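Local structure of sugar-binding transport ATP-binding protein (1V43) at residues A179-I184 against A205-D210; H200-A205 against I242-M247; R262-E267 against A308-K313. The protein probably binds and hydrolyses ATP to power the uptake of sugars, as the ATPase subunit of an ABC-type transporter. All blocks are in the same frame, centred on the assembly; numbering follows the deposited sequence.

Contact 1. Residues A179-I184 against A205-D210; sequences AMRAEI and AMTMGD
The aliphatic stem of R181 on helix 174-191 meets the thioether of M208 on helix 202-208, and the path of the arginine from CB outward can be followed atom by atom. Its CB lies 3.8 Å from SD of M208 and 4.1 Å from CG2 of T207, the sulphur on one flank and the threonine methyl about a right angle round from it. One atom further, R181 CG is 3.7 Å from M208 SD, and the two side chains cross at about a right angle. From CG to NE the arginine runs extended, which carries its guanidinium away from the methionine to polar partners: NE forms a salt bridge with E204, one helical turn before M208, and NH1 donates to a water 2.8 Å away, lying in the guanidinium plane at its edge. That water donates to T207 OG1, also at 2.8 Å, while the V203 carbonyl is a further partner of the threonine hydroxyl. The two helices flank strand 194-199 in sequence, part of the P-loop NTPase core of the ABC ATPase, with F39 of strand 39-43 touching both I184 and M208. Rotation about the CG-SD bond (chi3 99°) turns the methyl of M208 toward helix 174-191. There CE sits 3.3 Å from both I184 CG2 and the backbone O of R181, approaches so short that the methyl's exact position is doubtful.

Contact 2. Residues H200-A205 against I242-M247; sequences HDQVEA and IGAPEM
Where the nucleotide-binding domain meets the OB-type domain, Q202 at the start of helix 202-208 reaches G243 in the loop that follows helix 236-241. The residue two places earlier, H200, fits the H-loop histidine of ABC ATPases, and the Q202 side chain is about 10 Å from that of K50, an ATP-binding residue. D201 caps the helix: its OD1 accepts from E204 N at 3.0 Å. With chi1 at 59°, Q202 CG stands between the backbone N and the carbonyl carbon, and a second bend at chi2 leads the amide to the loop. OE1 accepts from G243 N at 2.8 Å and also lies 3.6 Å from I242 CA. The N-H points well at the oxygen (159°), yet the donor stands 70° out of the amide carbonyl plane, away from either lone pair. At the other end of the amide, NE2 packs 3.8 Å from A244 CB and donates to a water at 2.8 Å; A244 N donates to the same water at 2.9 Å. Both ends of one neutral amide therefore engage successive backbone N-H groups, one directly and one through water, which fixes the amide's flip, while the off-plane approach suggests a modest direct bond.

Contact 3. Residues R262-E267 against A308-K313; sequences RGFRIE and ARLIGK
The CD2 methyl of L310 comes obliquely to the CG-CD1 bond of the F264 ring, 3.9 Å from CD1 and 4.1 Å from CG, while L250 and V252 of strand 248-255 also pack against the phenylalanine. R265, whose CB is directed away from strand 307-319, makes a cation-pi contact with Y258 through its guanidinium, and its NH2 forms a salt bridge with E267 OE1, 2.6 Å away. The contact belongs to the C-terminal, MalK-like region with OB-type folds, and it joins two antiparallel sheets: strand 264-267 is outermost in one, whereas strand 307-319 runs inside the other. The short segments are nearly antiparallel (164°), with axes 7.1 Å apart at closest approach. That geometry alone does not make them sheet neighbours, because their backbone hydrogen bonds go to other strands: I266 with L259, A308 with M355 and L310 with V353. The two sheets meet here through hydrocarbon side chains. A chi1 of 73° puts the F264 ring between its own backbone N and carbonyl carbon, within reach of the leucine. The same L310 CD2 also comes to 4.3 Å from I266 CG1, so one methyl serves two residues on the same face of strand 264-267. M355 borders the cluster, touching both I266 and L310. The CG2 branch of I266, anti to its backbone N, meets A308 CB at 4.0 Å.

In the fold
Contacts 1 and 2 share helix 202-208 and residue A205; their centres are 14 Å apart and they touch, for example where M206 packs on I242. Their segments alternate along the chain, and helix 202-208 packs both on helix 174-191 within the ATPase domain and on the loop 242-247 leading out of it. Both contacts also touch the second subunit, where L320 packs on T207 and V203. Contact 3 follows later in the chain, in the C-terminal sheets, with its centre 27 Å from that of contact 2 and 39 Å from that of contact 1. Contact 2 thus lies at the domain junction, and contact 3 joins sheets beyond it.

Contact 1. Residues A179-I184 against A205-D210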
loop_
_atom_site.group_PDB
_atom_site.type_symbol
_atom_site.label_atom_id
_atom_site.label_comp_id
_atom_site.label_asym_id
_atom_site.label_seq_id
_atom_site.Cartn_x
_atom_site.Cartn_y
_atom_site.Cartn_z
ATOM N N ALA A 179 -1.669 11.779 6.557
ATOM C CA ALA A 179 -1.820 13.019 7.311
ATOM C C ALA A 179 -3.251 13.568 7.159
ATOM O O ALA A 179 -3.833 14.066 8.118
ATOM C CB ALA A 179 -0.790 14.058 6.831
ATOM N N MET A 180 -3.811 13.479 5.954
ATOM C CA MET A 180 -5.177 13.947 5.709
ATOM C C MET A 180 -6.228 13.063 6.426
ATOM O O MET A 180 -7.190 13.585 6.997
ATOM C CB MET A 180 -5.476 13.993 4.205
ATOM C CG MET A 180 -4.914 15.209 3.462
ATOM S SD MET A 180 -5.146 16.801 4.325
ATOM C CE MET A 180 -6.915 16.883 4.424
ATOM N N ARG A 181 -6.053 11.740 6.394
ATOM C CA ARG A 181 -6.984 10.835 7.078
ATOM C C ARG A 181 -7.099 11.263 8.529
ATOM O O ARG A 181 -8.197 11.484 9.035
ATOM C CB ARG A 181 -6.489 9.393 7.027
ATOM C CG ARG A 181 -6.597 8.753 5.659
ATOM C CD ARG A 181 -5.885 7.431 5.610
ATOM N NE ARG A 181 -5.804 6.937 4.245
ATOM C CZ ARG A 181 -4.923 6.026 3.847
ATOM N NH1 ARG A 181 -4.056 5.519 4.720
ATOM N NH2 ARG A 181 -4.892 5.637 2.581
ATOM N N ALA A 182 -5.951 11.393 9.189
ATOM C CA ALA A 182 -5.917 11.804 10.584
ATOM C C ALA A 182 -6.552 13.175 10.766
ATOM O O ALA A 182 -7.335 13.385 11.691
ATOM C CB ALA A 182 -4.477 11.823 11.095
ATOM N N GLU A 183 -6.192 14.118 9.905
ATOM C CA GLU A 183 -6.742 15.470 9.978
ATOM C C GLU A 183 -8.282 15.433 9.887
ATOM O O GLU A 183 -8.973 15.948 10.747
ATOM C CB GLU A 183 -6.165 16.304 8.834
ATOM C CG GLU A 183 -6.655 17.736 8.767
ATOM C CD GLU A 183 -6.320 18.525 10.008
ATOM O OE1 GLU A 183 -5.384 18.117 10.734
ATOM O OE2 GLU A 183 -6.982 19.562 10.252
ATOM N N ILE A 184 -8.812 14.791 8.854
ATOM C CA ILE A 184 -10.256 14.704 8.686
ATOM C C ILE A 184 -10.963 14.000 9.866
ATOM O O ILE A 184 -11.951 14.523 10.395
ATOM C CB ILE A 184 -10.591 14.036 7.331
ATOM C CG1 ILE A 184 -10.308 15.044 6.208
ATOM C CG2 ILE A 184 -12.063 13.558 7.292
ATOM C CD1 ILE A 184 -10.233 14.440 4.812
ATOM N N ALA A 205 -10.416 3.024 5.199
ATOM C CA ALA A 205 -11.661 2.734 5.893
ATOM C C ALA A 205 -11.388 2.383 7.367
ATOM O O ALA A 205 -12.002 2.947 8.257
ATOM C CB ALA A 205 -12.388 1.600 5.188
ATOM N N MET A 206 -10.454 1.466 7.613
ATOM C CA MET A 206 -10.106 1.052 8.970
ATOM C C MET A 206 -9.575 2.205 9.805
ATOM O O MET A 206 -9.737 2.238 11.021
ATOM C CB MET A 206 -9.056 -0.059 8.925
ATOM C CG MET A 206 -9.574 -1.405 8.423
ATOM S SD MET A 206 -10.662 -2.164 9.630
ATOM C CE MET A 206 -9.477 -2.933 10.718
ATOM N N THR A 207 -8.929 3.154 9.141
ATOM C CA THR A 207 -8.351 4.320 9.804
ATOM C C THR A 207 -9.380 5.362 10.189
ATOM O O THR A 207 -9.276 5.999 11.241
ATOM C CB THR A 207 -7.360 5.064 8.898
ATOM O OG1 THR A 207 -6.358 4.157 8.418
ATOM C CG2 THR A 207 -6.723 6.206 9.657
ATOM N N MET A 208 -10.382 5.543 9.344
ATOM C CA MET A 208 -11.341 6.595 9.615
ATOM C C MET A 208 -12.728 6.294 10.182
ATOM O O MET A 208 -13.278 7.102 10.930
ATOM C CB MET A 208 -11.465 7.432 8.345
ATOM C CG MET A 208 -10.132 8.116 7.972
ATOM S SD MET A 208 -10.246 8.876 6.374
ATOM C CE MET A 208 -10.573 10.584 6.909
ATOM N N GLY A 209 -13.295 5.144 9.854
ATOM C CA GLY A 209 -14.636 4.868 10.336
ATOM C C GLY A 209 -14.832 4.391 11.761
ATOM O O GLY A 209 -14.063 3.578 12.273
ATOM N N ASP A 210 -15.863 4.921 12.417
ATOM C CA ASP A 210 -16.203 4.474 13.762
ATOM C C ASP A 210 -16.814 3.126 13.446
ATOM O O ASP A 210 -16.740 2.164 14.220
ATOM C CB ASP A 210 -17.261 5.381 14.398
ATOM C CG ASP A 210 -16.714 6.757 14.737
ATOM O OD1 ASP A 210 -15.613 6.825 15.336
ATOM O OD2 ASP A 210 -17.388 7.759 14.410
HETATM O O HOH W 1 -4.099 5.479 7.515
#

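Contact 2. Residues H200-A205 against I242-M247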
loop_
_atom_site.group_PDB
_atom_site.type_symbol
_atom_site.label_atom_id
_atom_site.label_comp_id
_atom_site.label_asym_id
_atom_site.label_seq_id
_atom_site.Cartn_x
_atom_site.Cartn_y
_atom_site.Cartn_z
ATOM N N HIS A 200 -12.807 2.878 -1.535
ATOM C CA HIS A 200 -12.603 1.488 -1.921
ATOM C C HIS A 200 -11.297 1.028 -1.270
ATOM O O HIS A 200 -10.865 -0.111 -1.442
ATOM C CB HIS A 200 -12.492 1.369 -3.443
ATOM C CG HIS A 200 -11.191 1.876 -3.988
ATOM N ND1 HIS A 200 -10.003 1.197 -3.823
ATOM C CD2 HIS A 200 -10.881 3.024 -4.635
ATOM C CE1 HIS A 200 -9.015 1.907 -4.340
ATOM N NE2 HIS A 200 -9.522 3.020 -4.838
ATOM N N ASP A 201 -10.685 1.923 -0.509
ATOM C CA ASP A 201 -9.408 1.668 0.176
ATOM C C ASP A 201 -9.608 1.150 1.615
ATOM O O ASP A 201 -9.882 1.938 2.537
ATOM C CB ASP A 201 -8.602 2.976 0.199
ATOM C CG ASP A 201 -7.163 2.781 0.642
ATOM O OD1 ASP A 201 -6.923 2.151 1.695
ATOM O OD2 ASP A 201 -6.267 3.281 -0.064
ATOM N N GLN A 202 -9.445 -0.158 1.806
ATOM C CA GLN A 202 -9.635 -0.772 3.120
ATOM C C GLN A 202 -8.781 -0.162 4.245
ATOM O O GLN A 202 -9.283 0.035 5.347
ATOM C CB GLN A 202 -9.429 -2.298 3.035
ATOM C CG GLN A 202 -8.055 -2.761 2.529
ATOM C CD GLN A 202 -7.080 -3.102 3.649
ATOM O OE1 GLN A 202 -7.464 -3.258 4.808
ATOM N NE2 GLN A 202 -5.810 -3.238 3.297
ATOM N N VAL A 203 -7.510 0.147 3.991
ATOM C CA VAL A 203 -6.692 0.757 5.050
ATOM C C VAL A 203 -7.275 2.108 5.484
ATOM O O VAL A 203 -7.297 2.429 6.675
ATOM C CB VAL A 203 -5.223 0.980 4.619
ATOM C CG1 VAL A 203 -4.520 1.909 5.619
ATOM C CG2 VAL A 203 -4.478 -0.375 4.556
ATOM N N GLU A 204 -7.751 2.893 4.521
ATOM C CA GLU A 204 -8.331 4.205 4.824
ATOM C C GLU A 204 -9.623 3.999 5.617
ATOM O O GLU A 204 -9.888 4.694 6.590
ATOM C CB GLU A 204 -8.617 4.964 3.524
ATOM C CG GLU A 204 -9.133 6.400 3.694
ATOM C CD GLU A 204 -8.862 7.251 2.450
ATOM O OE1 GLU A 204 -7.674 7.408 2.105
ATOM O OE2 GLU A 204 -9.819 7.756 1.822
ATOM N N ALA A 205 -10.416 3.024 5.199
ATOM C CA ALA A 205 -11.661 2.734 5.893
ATOM C C ALA A 205 -11.388 2.383 7.367
ATOM O O ALA A 205 -12.002 2.947 8.257
ATOM C CB ALA A 205 -12.388 1.600 5.188
ATOM N N ILE A 242 -10.568 -6.761 3.708
ATOM C CA ILE A 242 -9.890 -5.937 4.696
ATOM C C ILE A 242 -8.689 -6.681 5.257
ATOM O O ILE A 242 -8.817 -7.805 5.726
ATOM C CB ILE A 242 -10.838 -5.579 5.851
ATOM C CG1 ILE A 242 -12.051 -4.823 5.308
ATOM C CG2 ILE A 242 -10.094 -4.757 6.897
ATOM C CD1 ILE A 242 -13.074 -4.485 6.339
ATOM N N GLY A 243 -7.529 -6.036 5.224
ATOM C CA GLY A 243 -6.316 -6.660 5.721
ATOM C C GLY A 243 -5.537 -7.239 4.558
ATOM O O GLY A 243 -5.991 -8.186 3.904
ATOM N N ALA A 244 -4.366 -6.668 4.300
ATOM C CA ALA A 244 -3.501 -7.099 3.203
ATOM C C ALA A 244 -2.064 -7.270 3.704
ATOM O O ALA A 244 -1.571 -6.431 4.466
ATOM C CB ALA A 244 -3.550 -6.052 2.055
ATOM N N PRO A 245 -1.391 -8.382 3.337
ATOM C CA PRO A 245 -1.858 -9.495 2.496
ATOM C C PRO A 245 -3.173 -10.061 3.032
ATOM O O PRO A 245 -3.408 -10.078 4.236
ATOM C CB PRO A 245 -0.751 -10.535 2.631
ATOM C CG PRO A 245 0.438 -9.764 3.036
ATOM C CD PRO A 245 -0.066 -8.682 3.912
ATOM N N GLU A 246 -3.996 -10.558 2.120
ATOM C CA GLU A 246 -5.293 -11.135 2.428
ATOM C C GLU A 246 -5.307 -12.392 3.292
ATOM O O GLU A 246 -4.329 -13.117 3.378
ATOM C CB GLU A 246 -5.998 -11.448 1.111
ATOM C CG GLU A 246 -6.449 -10.227 0.354
ATOM C CD GLU A 246 -7.077 -10.577 -0.992
ATOM O OE1 GLU A 246 -7.562 -11.727 -1.148
ATOM O OE2 GLU A 246 -7.092 -9.694 -1.881
ATOM N N MET A 247 -6.448 -12.660 3.913
ATOM C CA MET A 247 -6.611 -13.858 4.732
ATOM C C MET A 247 -6.477 -15.086 3.842
ATOM O O MET A 247 -7.024 -15.110 2.742
ATOM C CB MET A 247 -7.997 -13.880 5.369
ATOM C CG MET A 247 -8.365 -15.224 6.015
ATOM S SD MET A 247 -10.056 -15.252 6.716
ATOM C CE MET A 247 -9.912 -13.982 7.995
HETATM O O HOH W 2 -4.013 -3.958 5.260
#

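Contact 3. Residues R262-E267 against A308-K313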
loop_
_atom_site.group_PDB
_atom_site.type_symbol
_atom_site.label_atom_id
_atom_site.label_comp_id
_atom_site.label_asym_id
_atom_site.label_seq_id
_atom_site.Cartn_x
_atom_site.Cartn_y
_atom_site.Cartn_z
ATOM N N ARG A 262 -5.790 -30.360 1.021
ATOM C CA ARG A 262 -4.943 -31.001 0.026
ATOM C C ARG A 262 -3.499 -31.153 0.498
ATOM O O ARG A 262 -2.625 -30.384 0.091
ATOM C CB ARG A 262 -4.972 -30.200 -1.276
ATOM C CG ARG A 262 -6.367 -29.873 -1.774
ATOM C CD ARG A 262 -6.295 -28.889 -2.929
ATOM N NE ARG A 262 -7.566 -28.204 -3.152
ATOM C CZ ARG A 262 -7.733 -27.198 -4.006
ATOM N NH1 ARG A 262 -6.706 -26.755 -4.724
ATOM N NH2 ARG A 262 -8.925 -26.627 -4.140
ATOM N N GLY A 263 -3.257 -32.139 1.361
ATOM C CA GLY A 263 -1.910 -32.386 1.845
ATOM C C GLY A 263 -1.581 -31.966 3.266
ATOM O O GLY A 263 -0.426 -31.669 3.563
ATOM N N PHE A 264 -2.575 -31.937 4.147
ATOM C CA PHE A 264 -2.334 -31.554 5.538
ATOM C C PHE A 264 -3.599 -31.701 6.368
ATOM O O PHE A 264 -4.694 -31.827 5.820
ATOM C CB PHE A 264 -1.831 -30.100 5.620
ATOM C CG PHE A 264 -2.897 -29.062 5.346
ATOM C CD1 PHE A 264 -3.820 -28.708 6.333
ATOM C CD2 PHE A 264 -2.999 -28.466 4.094
ATOM C CE1 PHE A 264 -4.827 -27.781 6.076
ATOM C CE2 PHE A 264 -4.005 -27.534 3.823
ATOM C CZ PHE A 264 -4.923 -27.192 4.819
ATOM N N ARG A 265 -3.440 -31.686 7.688
ATOM C CA ARG A 265 -4.567 -31.790 8.608
ATOM C C ARG A 265 -4.327 -30.848 9.775
ATOM O O ARG A 265 -3.187 -30.548 10.118
ATOM C CB ARG A 265 -4.730 -33.221 9.143
ATOM C CG ARG A 265 -3.705 -33.647 10.201
ATOM C CD ARG A 265 -4.140 -34.931 10.922
ATOM N NE ARG A 265 -5.207 -34.697 11.898
ATOM C CZ ARG A 265 -5.889 -35.660 12.518
ATOM N NH1 ARG A 265 -5.625 -36.936 12.267
ATOM N NH2 ARG A 265 -6.832 -35.352 13.401
ATOM N N ILE A 266 -5.406 -30.388 10.388
ATOM C CA ILE A 266 -5.300 -29.482 11.518
ATOM C C ILE A 266 -6.146 -30.005 12.669
ATOM O O ILE A 266 -7.353 -30.171 12.537
ATOM C CB ILE A 266 -5.771 -28.065 11.122
ATOM C CG1 ILE A 266 -4.820 -27.485 10.069
ATOM C CG2 ILE A 266 -5.855 -27.181 12.354
ATOM C CD1 ILE A 266 -5.305 -26.204 9.419
ATOM N N GLU A 267 -5.506 -30.269 13.799
ATOM C CA GLU A 267 -6.212 -30.783 14.964
ATOM C C GLU A 267 -7.089 -29.692 15.562
ATOM O O GLU A 267 -6.588 -28.689 16.063
ATOM C CB GLU A 267 -5.205 -31.275 16.007
ATOM C CG GLU A 267 -5.651 -32.521 16.753
ATOM C CD GLU A 267 -6.015 -33.659 15.810
ATOM O OE1 GLU A 267 -5.202 -33.972 14.911
ATOM O OE2 GLU A 267 -7.112 -34.241 15.968
ATOM N N ALA A 308 -1.433 -24.812 16.099
ATOM C CA ALA A 308 -1.377 -25.927 15.169
ATOM C C ALA A 308 -0.088 -25.755 14.374
ATOM O O ALA A 308 0.282 -24.637 14.011
ATOM C CB ALA A 308 -2.573 -25.907 14.247
ATOM N N ARG A 309 0.599 -26.865 14.131
ATOM C CA ARG A 309 1.857 -26.871 13.386
ATOM C C ARG A 309 1.681 -27.549 12.018
ATOM O O ARG A 309 0.798 -28.392 11.843
ATOM C CB ARG A 309 2.933 -27.631 14.176
ATOM C CG ARG A 309 3.878 -26.791 15.029
ATOM C CD ARG A 309 3.259 -26.275 16.325
ATOM N NE ARG A 309 4.264 -25.581 17.135
ATOM C CZ ARG A 309 4.010 -24.903 18.252
ATOM N NH1 ARG A 309 2.775 -24.813 18.718
ATOM N NH2 ARG A 309 4.996 -24.306 18.904
ATOM N N LEU A 310 2.521 -27.168 11.055
ATOM C CA LEU A 310 2.500 -27.755 9.710
ATOM C C LEU A 310 3.827 -27.418 9.053
ATOM O O LEU A 310 4.104 -26.254 8.774
ATOM C CB LEU A 310 1.373 -27.180 8.839
ATOM C CG LEU A 310 -0.029 -26.912 9.388
ATOM C CD1 LEU A 310 -0.044 -25.581 10.130
ATOM C CD2 LEU A 310 -1.024 -26.856 8.237
ATOM N N ILE A 311 4.653 -28.427 8.810
ATOM C CA ILE A 311 5.944 -28.186 8.182
ATOM C C ILE A 311 5.777 -27.975 6.682
ATOM O O ILE A 311 5.025 -28.690 6.022
ATOM C CB ILE A 311 6.930 -29.352 8.448
ATOM C CG1 ILE A 311 7.341 -29.341 9.926
ATOM C CG2 ILE A 311 8.152 -29.226 7.541
ATOM C CD1 ILE A 311 8.411 -30.359 10.305
ATOM N N GLY A 312 6.468 -26.975 6.150
ATOM C CA GLY A 312 6.361 -26.698 4.735
ATOM C C GLY A 312 7.600 -26.023 4.208
ATOM O O GLY A 312 8.468 -25.621 4.978
ATOM N N LYS A 313 7.692 -25.906 2.890
ATOM C CA LYS A 313 8.839 -25.260 2.270
ATOM C C LYS A 313 8.470 -23.869 1.792
ATOM O O LYS A 313 7.372 -23.644 1.278
ATOM C CB LYS A 313 9.360 -26.077 1.078
ATOM C CG LYS A 313 10.136 -27.324 1.476
ATOM C CD LYS A 313 10.692 -28.047 0.261
ATOM C CE LYS A 313 11.507 -29.266 0.667
ATOM N NZ LYS A 313 12.056 -29.972 -0.523
#